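Local coordinates for nucleoprotein (Human coronavirus NL63, PDB 5EPW) that probably packages the viral RNA genome into a helical ribonucleocapsid, this piece being the C-terminal domain, which forms a dimer, at residues B[110-113]-B[114-118]. Residues are numbered along the deposited sequence; the frame is centred on the assembly and turned at random.
Sequences PKFI and EQISA
A first torsion of 178° and a bend at chi2 carry the K111 chain alongside that of Q115 on the same face of helix 109-115, both side chains pointing the same way; Q115, with CG beside its own backbone N, is also bent at chi2. K111 NZ and Q115 NE2 end 4.1 Å apart, two donors that are not bonded to each other. A water accepts from both and donates to E114 OE1 at 2.6 Å. Lysine and glutamate suit these places because their long chains reach the water from the helix flank, while K111 NZ and E114 OE1 stay 4.6 Å apart. Glutamine suits the buried position 115 because its amide offers a donor and an acceptor at once: NE2 gives to the water, and OE1 accepts from the backbone N of D51.

F112 and I116, four residues apart, form the apolar side. I116 CD1 meets the ring obliquely, 4.1 Å from F112 CD1, and M49 touches both side chains. Across the dimer, the buried flat ring of F112 suits packing on Y96 of the second subunit, and branched I116 reaches T85 of that subunit as well as M49.

The backbone bonding changes along 114-116. E114 N makes a regular helical bond to P110 O, 3.1 Å long. After it the pattern tightens: Q115 N turns mainly to F112 O at 3.0 Å and I116 N to I113 O at 3.1 Å, both i to i-3, as in a 3-10 turn. A second water donates to I113 O, and K121 NZ bonds to the carbonyls of E114 and I116. Opposite charges bridged by water probably stabilise one another without direct pairing, and the lysine at these carbonyls probably offsets the negative pole of the helix.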
loop_
_atom_site.group_PDB
_atom_site.type_symbol
_atom_site.label_atom_id
_atom_site.label_comp_id
_atom_site.label_asym_id
_atom_site.label_seq_id
_atom_site.Cartn_x
_atom_site.Cartn_y
_atom_site.Cartn_z
ATOM N N PRO B 110 13.963 10.453 6.786
ATOM C CA PRO B 110 14.161 11.689 6.086
ATOM C C PRO B 110 14.080 11.602 4.539
ATOM O O PRO B 110 13.572 12.517 3.917
ATOM C CB PRO B 110 15.597 12.115 6.489
ATOM C CG PRO B 110 15.767 11.425 7.769
ATOM C CD PRO B 110 15.045 10.128 7.766
ATOM N N LYS B 111 14.592 10.503 3.971
ATOM C CA LYS B 111 14.465 10.283 2.518
ATOM C C LYS B 111 12.981 10.202 2.086
ATOM O O LYS B 111 12.620 10.756 1.064
ATOM C CB LYS B 111 15.142 8.971 2.218
ATOM C CG LYS B 111 15.089 8.507 0.721
ATOM C CD LYS B 111 15.746 9.497 -0.185
ATOM C CE LYS B 111 15.900 9.008 -1.634
ATOM N NZ LYS B 111 16.619 10.062 -2.422
ATOM N N PHE B 112 12.216 9.474 2.907
ATOM C CA PHE B 112 10.722 9.370 2.585
ATOM C C PHE B 112 10.079 10.769 2.568
ATOM O O PHE B 112 9.375 11.163 1.679
ATOM C CB PHE B 112 10.114 8.408 3.501
ATOM C CG PHE B 112 8.701 8.024 3.131
ATOM C CD1 PHE B 112 7.644 8.838 3.467
ATOM C CD2 PHE B 112 8.511 6.872 2.450
ATOM C CE1 PHE B 112 6.345 8.447 3.118
ATOM C CE2 PHE B 112 7.228 6.428 2.101
ATOM C CZ PHE B 112 6.160 7.245 2.408
ATOM N N ILE B 113 10.356 11.572 3.636
ATOM C CA ILE B 113 9.784 12.855 3.720
ATOM C C ILE B 113 10.146 13.788 2.587
ATOM O O ILE B 113 9.323 14.548 2.067
ATOM C CB ILE B 113 10.106 13.456 5.159
ATOM C CG1 ILE B 113 9.329 12.726 6.229
ATOM C CG2 ILE B 113 9.658 14.912 5.145
ATOM C CD1 ILE B 113 9.708 13.023 7.676
ATOM N N GLU B 114 11.413 13.732 2.105
ATOM C CA GLU B 114 11.844 14.441 0.921
ATOM C C GLU B 114 11.024 14.188 -0.306
ATOM O O GLU B 114 10.801 15.039 -1.147
ATOM C CB GLU B 114 13.346 14.097 0.606
ATOM C CG GLU B 114 14.342 15.060 1.251
ATOM C CD GLU B 114 15.776 14.498 1.293
ATOM O OE1 GLU B 114 16.132 13.634 0.454
ATOM O OE2 GLU B 114 16.527 14.846 2.264
ATOM N N GLN B 115 10.508 12.956 -0.420
ATOM C CA GLN B 115 9.764 12.566 -1.564
ATOM C C GLN B 115 8.241 12.996 -1.495
ATOM O O GLN B 115 7.582 12.880 -2.549
ATOM C CB GLN B 115 9.823 11.041 -1.821
ATOM C CG GLN B 115 11.280 10.637 -2.040
ATOM C CD GLN B 115 11.802 11.156 -3.339
ATOM O OE1 GLN B 115 11.157 11.042 -4.419
ATOM N NE2 GLN B 115 13.039 11.749 -3.289
ATOM N N ILE B 116 7.731 13.314 -0.303
ATOM C CA ILE B 116 6.310 13.625 -0.153
ATOM C C ILE B 116 6.044 14.917 -0.863
ATOM O O ILE B 116 6.636 15.975 -0.503
ATOM C CB ILE B 116 5.905 13.725 1.323
ATOM C CG1 ILE B 116 6.113 12.480 2.050
ATOM C CG2 ILE B 116 4.464 14.184 1.405
ATOM C CD1 ILE B 116 5.819 12.525 3.521
ATOM N N SER B 117 5.171 14.923 -1.846
ATOM C CA SER B 117 4.866 16.051 -2.673
ATOM C C SER B 117 6.097 16.769 -3.229
ATOM O O SER B 117 6.164 18.059 -3.365
ATOM C CB SER B 117 3.980 17.053 -1.840
ATOM O OG SER B 117 2.711 16.417 -1.493
ATOM N N ALA B 118 7.038 15.949 -3.655
ATOM C CA ALA B 118 8.233 16.446 -4.312
ATOM C C ALA B 118 7.982 17.233 -5.551
ATOM O O ALA B 118 8.767 18.187 -5.931
ATOM C CB ALA B 118 9.200 15.335 -4.518
HETATM O O HOH W 1 15.274 12.619 -1.743
HETATM O O HOH W 2 7.782 16.816 2.579
#